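Local coordinates for protein BauA (Acinetobacter baumannii, PDB 6HCP) that imports iron across the outer membrane as ferric preacinetobactin, acting as a TonB-dependent siderophore receptor, at residues A[282-288]-A[312-318]; A[95-99]-A[217-222]. All coordinates share one frame; numbering follows the deposited sequence. Where two conformers were deposited one is given.

Contact 1: A[282-288]-A[312-318]. With EDO (1,2-ethanediol), chain D; EDO (1,2-ethanediol), chain Z; EDO (1,2-ethanediol), chain J.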
ATOM      1  N   SER A 282     -10.374  28.184   2.135  1.00 26.24           N
ATOM      2  CA  SER A 282      -9.414  28.170   3.210  1.00 25.20           C
ATOM      3  C   SER A 282     -10.058  28.633   4.517  1.00 26.67           C
ATOM      4  O   SER A 282     -11.059  29.388   4.536  1.00 25.91           O
ATOM      5  CB  SER A 282      -8.185  28.973   2.893  1.00 32.35           C
ATOM      6  OG  SER A 282      -8.502  30.330   2.754  1.00 32.98           O
ATOM      7  N   VAL A 283      -9.436  28.192   5.602  1.00 25.31           N
ATOM      8  CA  VAL A 283      -9.810  28.596   6.933  1.00 26.43           C
ATOM      9  C   VAL A 283      -8.525  28.961   7.658  1.00 25.97           C
ATOM     10  O   VAL A 283      -7.481  28.301   7.493  1.00 28.43           O
ATOM     11  CB  VAL A 283     -10.584  27.490   7.682  1.00 26.21           C
ATOM     12  CG1 VAL A 283      -9.698  26.287   7.975  1.00 26.93           C
ATOM     13  CG2 VAL A 283     -11.200  28.030   8.981  1.00 25.51           C
ATOM     14  N   GLU A 284      -8.618  29.969   8.522  1.00 23.52           N
ATOM     15  CA  GLU A 284      -7.487  30.339   9.372  1.00 27.46           C
ATOM     16  C   GLU A 284      -8.025  30.748  10.736  1.00 30.59           C
ATOM     17  O   GLU A 284      -8.966  31.554  10.792  1.00 30.87           O
ATOM     18  CB  GLU A 284      -6.714  31.503   8.750  1.00 35.84           C
ATOM     19  CG  GLU A 284      -5.646  32.065   9.658  1.00 41.37           C
ATOM     20  CD  GLU A 284      -5.070  33.385   9.162  1.00 60.70           C
ATOM     21  OE1 GLU A 284      -5.779  34.431   9.224  1.00 54.89           O
ATOM     22  OE2 GLU A 284      -3.939  33.355   8.657  1.00 60.83           O
ATOM     23  N   THR A 285      -7.432  30.193  11.798  1.00 28.67           N
ATOM     24  CA  THR A 285      -7.747  30.612  13.164  1.00 31.27           C
ATOM     25  C   THR A 285      -6.451  31.003  13.867  1.00 30.80           C
ATOM     26  O   THR A 285      -5.479  30.254  13.868  1.00 32.99           O
ATOM     27  CB  THR A 285      -8.508  29.532  13.942  1.00 34.15           C
ATOM     28  OG1 THR A 285      -9.602  29.071  13.151  1.00 38.09           O
ATOM     29  CG2 THR A 285      -9.083  30.036  15.247  1.00 38.14           C
ATOM     30  N   LYS A 286      -6.453  32.207  14.443  1.00 29.25           N
ATOM     31  CA  LYS A 286      -5.392  32.646  15.317  1.00 29.32           C
ATOM     32  C   LYS A 286      -5.941  32.704  16.742  1.00 28.82           C
ATOM     33  O   LYS A 286      -6.952  33.347  16.969  1.00 30.58           O
ATOM     34  CB  LYS A 286      -4.896  34.033  14.895  1.00 31.92           C
ATOM     35  CG  LYS A 286      -4.203  34.108  13.539  1.00 39.99           C
ATOM     36  CD  LYS A 286      -3.732  35.519  13.196  1.00 48.21           C
ATOM     37  CE  LYS A 286      -3.142  35.617  11.804  1.00 59.12           C
ATOM     38  NZ  LYS A 286      -2.964  37.024  11.373  1.00 65.10           N
ATOM     39  N   ASP A 287      -5.252  32.046  17.667  1.00 26.70           N
ATOM     40  CA  ASP A 287      -5.617  32.006  19.055  1.00 30.78           C
ATOM     41  C   ASP A 287      -4.419  32.463  19.884  1.00 30.39           C
ATOM     42  O   ASP A 287      -3.293  32.025  19.662  1.00 28.86           O
ATOM     43  CB  ASP A 287      -6.028  30.605  19.493  1.00 29.43           C
ATOM     44  CG  ASP A 287      -7.347  30.156  18.883  1.00 35.32           C
ATOM     45  OD1 ASP A 287      -8.414  30.526  19.434  1.00 31.09           O
ATOM     46  OD2 ASP A 287      -7.301  29.487  17.830  1.00 33.43           O
ATOM     47  N   LYS A 288      -4.689  33.334  20.856  1.00 26.93           N
ATOM     48  CA  LYS A 288      -3.676  33.772  21.814  1.00 29.73           C
ATOM     49  C   LYS A 288      -4.296  33.706  23.203  1.00 27.16           C
ATOM     50  O   LYS A 288      -5.444  34.128  23.376  1.00 31.35           O
ATOM     51  CB  LYS A 288      -3.226  35.205  21.515  1.00 35.97           C
ATOM     52  CG  LYS A 288      -2.671  35.432  20.117  1.00 50.58           C
ATOM     53  CD  LYS A 288      -2.212  36.859  19.849  1.00 60.53           C
ATOM     54  CE  LYS A 288      -1.884  37.071  18.386  1.00 67.29           C
ATOM     55  NZ  LYS A 288      -1.339  38.424  18.136  1.00 78.73           N
ATOM     56  N   THR A 312      -7.864  35.506  22.919  1.00 25.89           N
ATOM     57  CA  THR A 312      -8.486  36.063  21.758  1.00 25.55           C
ATOM     58  C   THR A 312      -8.439  35.020  20.641  1.00 27.70           C
ATOM     59  O   THR A 312      -7.454  34.322  20.490  1.00 29.60           O
ATOM     60  CB  THR A 312      -7.791  37.356  21.304  1.00 33.37           C
ATOM     61  OG1 THR A 312      -6.456  36.973  20.977  1.00 39.21           O
ATOM     62  CG2 THR A 312      -7.792  38.442  22.360  1.00 31.67           C
ATOM     63  N   THR A 313      -9.489  35.021  19.836  1.00 24.59           N
ATOM     64  CA  THR A 313      -9.622  34.199  18.658  1.00 29.14           C
ATOM     65  C   THR A 313      -9.949  35.104  17.478  1.00 27.38           C
ATOM     66  O   THR A 313     -10.840  35.934  17.568  1.00 28.07           O
ATOM     67  CB  THR A 313     -10.739  33.166  18.830  1.00 25.71           C
ATOM     68  OG1 THR A 313     -10.376  32.312  19.914  1.00 29.50           O
ATOM     69  CG2 THR A 313     -11.018  32.397  17.555  1.00 27.46           C
ATOM     70  N   GLU A 314      -9.261  34.887  16.354  1.00 25.78           N
ATOM     71  CA  GLU A 314      -9.622  35.498  15.090  1.00 26.45           C
ATOM     72  C   GLU A 314      -9.795  34.385  14.061  1.00 27.25           C
ATOM     73  O   GLU A 314      -8.830  33.677  13.778  1.00 27.86           O
ATOM     74  CB  GLU A 314      -8.534  36.481  14.636  1.00 30.56           C
ATOM     75  CG  GLU A 314      -8.313  37.641  15.597  1.00 35.85           C
ATOM     76  CD  GLU A 314      -7.166  38.564  15.202  1.00 44.26           C
ATOM     77  OE1 GLU A 314      -6.572  38.342  14.140  1.00 46.68           O
ATOM     78  OE2 GLU A 314      -6.950  39.555  15.905  1.00 60.59           O
ATOM     79  N   TYR A 315     -11.035  34.215  13.593  1.00 29.83           N
ATOM     80  CA  TYR A 315     -11.432  33.170  12.677  1.00 25.68           C
ATOM     81  C   TYR A 315     -11.785  33.791  11.338  1.00 25.75           C
ATOM     82  O   TYR A 315     -12.582  34.720  11.287  1.00 26.44           O
ATOM     83  CB  TYR A 315     -12.634  32.397  13.213  1.00 27.63           C
ATOM     84  CG  TYR A 315     -13.152  31.310  12.310  1.00 25.79           C
ATOM     85  CD1 TYR A 315     -12.614  30.028  12.330  1.00 26.27           C
ATOM     86  CD2 TYR A 315     -14.254  31.525  11.505  1.00 25.13           C
ATOM     87  CE1 TYR A 315     -13.133  29.018  11.533  1.00 25.13           C
ATOM     88  CE2 TYR A 315     -14.786  30.523  10.705  1.00 26.78           C
ATOM     89  CZ  TYR A 315     -14.208  29.269  10.700  1.00 25.63           C
ATOM     90  OH  TYR A 315     -14.753  28.284   9.924  1.00 25.93           O
ATOM     91  N   LYS A 316     -11.341  33.138  10.259  1.00 27.31           N
ATOM     92  CA  LYS A 316     -11.688  33.535   8.909  1.00 28.03           C
ATOM     93  C   LYS A 316     -11.901  32.295   8.037  1.00 26.97           C
ATOM     94  O   LYS A 316     -11.124  31.353   8.095  1.00 26.40           O
ATOM     95  CB  LYS A 316     -10.560  34.385   8.311  1.00 28.85           C
ATOM     96  CG  LYS A 316     -10.317  35.728   8.995  1.00 28.81           C
ATOM     97  CD  LYS A 316      -9.124  36.457   8.371  1.00 34.58           C
ATOM     98  CE  LYS A 316      -9.002  37.898   8.809  1.00 43.77           C
ATOM     99  NZ  LYS A 316      -8.865  37.975  10.275  1.00 43.52           N
ATOM    100  N   TYR A 317     -12.957  32.326   7.225  1.00 26.64           N
ATOM    101  CA  TYR A 317     -13.328  31.215   6.364  1.00 26.68           C
ATOM    102  C   TYR A 317     -13.816  31.770   5.031  1.00 29.71           C
ATOM    103  O   TYR A 317     -14.734  32.573   4.983  1.00 27.73           O
ATOM    104  CB  TYR A 317     -14.420  30.345   7.001  1.00 26.40           C
ATOM    105  CG  TYR A 317     -14.873  29.200   6.136  1.00 26.40           C
ATOM    106  CD1 TYR A 317     -15.791  29.391   5.123  1.00 28.47           C
ATOM    107  CD2 TYR A 317     -14.481  27.902   6.410  1.00 26.10           C
ATOM    108  CE1 TYR A 317     -16.246  28.336   4.348  1.00 27.20           C
ATOM    109  CE2 TYR A 317     -14.898  26.842   5.624  1.00 24.24           C
ATOM    110  CZ  TYR A 317     -15.767  27.056   4.575  1.00 24.05           C
ATOM    111  OH  TYR A 317     -16.234  26.008   3.817  1.00 25.64           O
ATOM    112  N   ASN A 318     -13.235  31.252   3.948  1.00 24.91           N
ATOM    113  CA  ASN A 318     -13.638  31.593   2.583  1.00 25.27           C
ATOM    114  C   ASN A 318     -13.759  30.288   1.796  1.00 27.05           C
ATOM    115  O   ASN A 318     -12.770  29.596   1.624  1.00 29.88           O
ATOM    116  CB  ASN A 318     -12.583  32.497   1.946  1.00 27.97           C
ATOM    117  CG  ASN A 318     -12.945  33.034   0.579  1.00 29.34           C
ATOM    118  OD1 ASN A 318     -14.117  33.105   0.226  1.00 30.54           O
ATOM    119  ND2 ASN A 318     -11.969  33.656  -0.060  1.00 32.64           N
TER
HETATM  120  C1  EDO D 801      -9.004  32.423   5.512  1.00 35.11           C
HETATM  121  O1  EDO D 801      -7.894  31.772   4.906  1.00 38.25           O
HETATM  122  C2  EDO D 801      -9.916  33.055   4.500  1.00 38.75           C
HETATM  123  O2  EDO D 801      -9.202  34.074   3.786  1.00 46.66           O
HETATM  124  C1  EDO Z 823      -9.735  26.514  12.027  1.00 32.69           C
HETATM  125  O1  EDO Z 823      -8.567  27.044  11.359  1.00 49.30           O
HETATM  126  C2  EDO Z 823      -9.316  25.626  13.163  1.00 44.80           C
HETATM  127  O2  EDO Z 823      -8.785  26.427  14.235  1.00 55.23           O
HETATM  128  C1  EDO J 807     -18.533  28.393  11.955  1.00 47.72           C
HETATM  129  O1  EDO J 807     -19.929  28.572  12.201  1.00 50.00           O
HETATM  130  C2  EDO J 807     -18.391  27.503  10.733  1.00 44.60           C
HETATM  131  O2  EDO J 807     -17.643  28.148   9.693  1.00 59.11           O
HETATM  132  O   HOH W   1      -7.612  34.610  11.255  1.00 40.33           O
HETATM  133  O   HOH W   2      -6.103  35.919  18.279  1.00 36.54           O
HETATM  134  O   HOH W   3      -4.106  39.477  13.311  1.00 66.30           O
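Val283 lays its CG2 methyl against the ring of Tyr315, 3.4 Å from CE1, on the inward face of an antiparallel hairpin in the barrel wall of this TonB-dependent receptor. Two chi1 choices set up the meeting: CG2 and the ring's CG are each anti to their own backbone N (178° for Tyr315), each is placed beside its own carbonyl carbon, and the two side chains cross at an angle. Further along this face the methyls CG2 of Thr285 and CG2 of Thr313 touch at 3.8 Å. Thr313 then donates OG1 to Asp287 OD1 over 2.7 Å; the two side chains lie alongside each other.

Beneath this layer, paired N-H and C=O groups link Ser282 to Asn318, Glu284 to Lys316, Lys286 to Glu314 and Lys288 to Thr312. The axes of the two segments come within 4.7 Å and run antiparallel, at 175°. The other face is polar: Glu284 and Lys316 lie side by side, pointing the same way, and water 2 bridges Lys286 O and Thr312 OG1.

The second shell fixes the inward groups. Tyr315 lies by Phe341 of the next strand and meets Tyr128 edge-to-face. Lys345 NZ reaches Thr313 OG1, and Phe127 N of the plug gives OD1 of Asp287 a second donor, so one carboxylate oxygen ties barrel to plug.

Lys286 and Glu314 do not meet directly. Lys286 NZ stays 4.7 Å from Glu314 OE1, and water 3 mediates, donating to OE1 over 2.8 Å while accepting only a weak bond from NZ, at 3.3 Å.

Contact 2: A[95-99]-A[217-222]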
ATOM      1  N   GLY A  95     -13.844  11.946  11.773  1.00 23.35           N
ATOM      2  CA  GLY A  95     -12.506  11.549  11.293  1.00 24.02           C
ATOM      3  C   GLY A  95     -12.081  12.189   9.977  1.00 27.29           C
ATOM      4  O   GLY A  95     -11.109  11.744   9.373  1.00 27.30           O
ATOM      5  N   ALA A  96     -12.701  13.308   9.588  1.00 24.50           N
ATOM      6  CA  ALA A  96     -12.307  14.024   8.383  1.00 25.34           C
ATOM      7  C   ALA A  96     -10.942  14.681   8.599  1.00 26.27           C
ATOM      8  O   ALA A  96     -10.542  15.008   9.733  1.00 25.38           O
ATOM      9  CB  ALA A  96     -13.349  15.054   8.002  1.00 28.58           C
ATOM     10  N   SER A  97     -10.229  14.865   7.487  1.00 25.68           N
ATOM     11  CA  SER A  97      -8.985  15.604   7.469  1.00 25.51           C
ATOM     12  C   SER A  97      -9.240  17.059   7.059  1.00 21.06           C
ATOM     13  O   SER A  97      -9.890  17.322   6.052  1.00 25.10           O
ATOM     14  CB  SER A  97      -7.982  14.946   6.510  1.00 26.87           C
ATOM     15  OG  SER A  97      -6.869  15.806   6.300  1.00 27.14           O
ATOM     16  N   GLY A  98      -8.647  18.001   7.797  1.00 23.60           N
ATOM     17  CA  GLY A  98      -8.620  19.393   7.395  1.00 25.75           C
ATOM     18  C   GLY A  98      -9.994  20.043   7.425  1.00 24.13           C
ATOM     19  O   GLY A  98     -10.283  20.922   6.628  1.00 24.17           O
ATOM     20  N   GLY A  99     -10.799  19.691   8.431  1.00 24.32           N
ATOM     21  CA  GLY A  99     -12.021  20.417   8.713  1.00 23.96           C
ATOM     22  C   GLY A  99     -11.715  21.786   9.300  1.00 26.38           C
ATOM     23  O   GLY A  99     -10.568  22.089   9.669  1.00 25.89           O
ATOM     24  N   VAL A 217      -4.928  14.731   1.893  1.00 27.98           N
ATOM     25  CA  VAL A 217      -6.053  14.939   1.014  1.00 26.37           C
ATOM     26  C   VAL A 217      -5.580  15.700  -0.229  1.00 27.95           C
ATOM     27  O   VAL A 217      -4.805  16.651  -0.102  1.00 28.06           O
ATOM     28  CB  VAL A 217      -7.178  15.678   1.767  1.00 27.57           C
ATOM     29  CG1 VAL A 217      -8.284  16.177   0.850  1.00 28.25           C
ATOM     30  CG2 VAL A 217      -7.758  14.786   2.856  1.00 29.55           C
ATOM     31  N   ASN A 218      -6.186  15.411  -1.388  1.00 29.32           N
ATOM     32  CA  ASN A 218      -5.880  16.158  -2.627  1.00 30.52           C
ATOM     33  C   ASN A 218      -6.096  17.662  -2.418  1.00 36.58           C
ATOM     34  O   ASN A 218      -7.148  18.079  -1.946  1.00 30.89           O
ATOM     35  CB  ASN A 218      -6.740  15.730  -3.812  1.00 32.17           C
ATOM     36  CG  ASN A 218      -6.476  14.314  -4.286  1.00 39.24           C
ATOM     37  OD1 ASN A 218      -5.460  13.712  -3.956  1.00 47.54           O
ATOM     38  ND2 ASN A 218      -7.402  13.769  -5.058  1.00 39.11           N
ATOM     39  N   ASP A 219      -5.090  18.456  -2.809  1.00 30.81           N
ATOM     40  CA  ASP A 219      -5.167  19.920  -2.851  1.00 31.03           C
ATOM     41  C   ASP A 219      -5.453  20.509  -1.458  1.00 29.12           C
ATOM     42  O   ASP A 219      -5.903  21.647  -1.347  1.00 29.79           O
ATOM     43  CB  ASP A 219      -6.290  20.404  -3.761  1.00 38.60           C
ATOM     44  CG  ASP A 219      -6.027  20.146  -5.235  1.00 58.74           C
ATOM     45  OD1 ASP A 219      -4.832  20.070  -5.605  1.00 50.12           O
ATOM     46  OD2 ASP A 219      -7.021  19.900  -5.968  1.00 54.15           O
ATOM     47  N   GLN A 220      -5.115  19.767  -0.408  1.00 26.33           N
ATOM     48  CA  GLN A 220      -5.240  20.277   0.957  1.00 27.66           C
ATOM     49  C   GLN A 220      -3.842  20.479   1.524  1.00 27.51           C
ATOM     50  O   GLN A 220      -3.001  19.625   1.390  1.00 32.31           O
ATOM     51  CB  GLN A 220      -6.025  19.284   1.809  1.00 27.22           C
ATOM     52  CG  GLN A 220      -6.360  19.790   3.202  1.00 26.97           C
ATOM     53  CD  GLN A 220      -7.236  18.794   3.926  1.00 24.86           C
ATOM     54  OE1 GLN A 220      -6.741  17.880   4.579  1.00 27.59           O
ATOM     55  NE2 GLN A 220      -8.553  18.929   3.757  1.00 25.73           N
ATOM     56  N   SER A 221      -3.612  21.640   2.134  0.50 25.36           N
ATOM     57  CA  SER A 221      -2.383  21.901   2.838  0.50 25.84           C
ATOM     58  C   SER A 221      -2.708  22.430   4.236  0.50 27.48           C
ATOM     59  O   SER A 221      -3.751  23.039   4.452  0.50 29.46           O
ATOM     60  CB  SER A 221      -1.522  22.869   2.056  0.50 32.02           C
ATOM     61  OG  SER A 221      -2.136  24.134   2.005  0.50 29.03           O
ATOM     62  N   LYS A 222      -1.844  22.099   5.192  1.00 28.48           N
ATOM     63  CA  LYS A 222      -2.065  22.367   6.606  1.00 27.56           C
ATOM     64  C   LYS A 222      -0.854  23.090   7.182  1.00 34.35           C
ATOM     65  O   LYS A 222       0.270  22.626   7.013  1.00 30.78           O
ATOM     66  CB  LYS A 222      -2.267  21.056   7.361  1.00 25.35           C
ATOM     67  CG  LYS A 222      -3.517  20.281   6.983  1.00 27.33           C
ATOM     68  CD  LYS A 222      -3.561  18.967   7.692  1.00 33.74           C
ATOM     69  CE  LYS A 222      -4.846  18.207   7.496  1.00 31.66           C
ATOM     70  NZ  LYS A 222      -4.729  16.833   8.038  1.00 31.19           N
TER
HETATM   71  O   HOH W   4      -6.996  17.443  10.140  1.00 34.38           O
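Ser97 OG sits between two side chains of segment 217-222 and works in both directions, donating to Gln220 OE1 over 2.7 Å and accepting from Lys222 NZ at 2.9 Å. The first bond lies in the carbonyl plane of the glutamine amide. With OG anti to the backbone N (chi1 169°), the hydroxyl is swung beside its own carbonyl, and the Gln220 amide can grip both oxygens of the serine: NE2 returns a bond of 3.1 Å to Ser97 O. That second bond is less regular, because NE2 stands above the carbonyl plane. NE2 also donates to Gly253 O, so three bonds hold the amide and set which end is oxygen and which nitrogen.

Gly98 lets the amide come close, its CA lying 3.7 Å from Gln220 NE2. Its N-H is taken by water 4 at 2.9 Å, and the same water accepts from Lys222 NZ at 3.2 Å, giving the Lys222 ammonium a second partner besides Ser97 OG. Val217 CG2 adds an apolar contact on Ser97 CB.

A type II turn from Val217 to Gln220 brings up the glutamine, and the start of strand 221-234 supplies Lys222; within the turn Asp219 forms a salt bridge with Lys268 of the second subunit. A plug loop held in this way by side chains from a turn and the barrel strand that follows it belongs to the plug-barrel interface of TonB-dependent receptors.

In the fold
Contact 2 comes first along the chain and closes before contact 1 opens; their centres lie about 17 Å apart and their nearest atoms about 5 Å, without touching. Both involve the same run of neighbouring barrel strands. Strand 221-234, which begins in contact 2, pairs with 238-252, which pairs with 282-297, the first arm of the hairpin in contact 1. Contact 1 is thus wall against wall, contact 2 plug against wall. The plug reaches both: Trp100, directly after segment 95-99, touches Tyr315. The pair illustrates how a TonB-dependent receptor seats a separate plug domain inside a continuously hydrogen-bonded barrel through local contacts, polar at Ser97 and aromatic at Trp100.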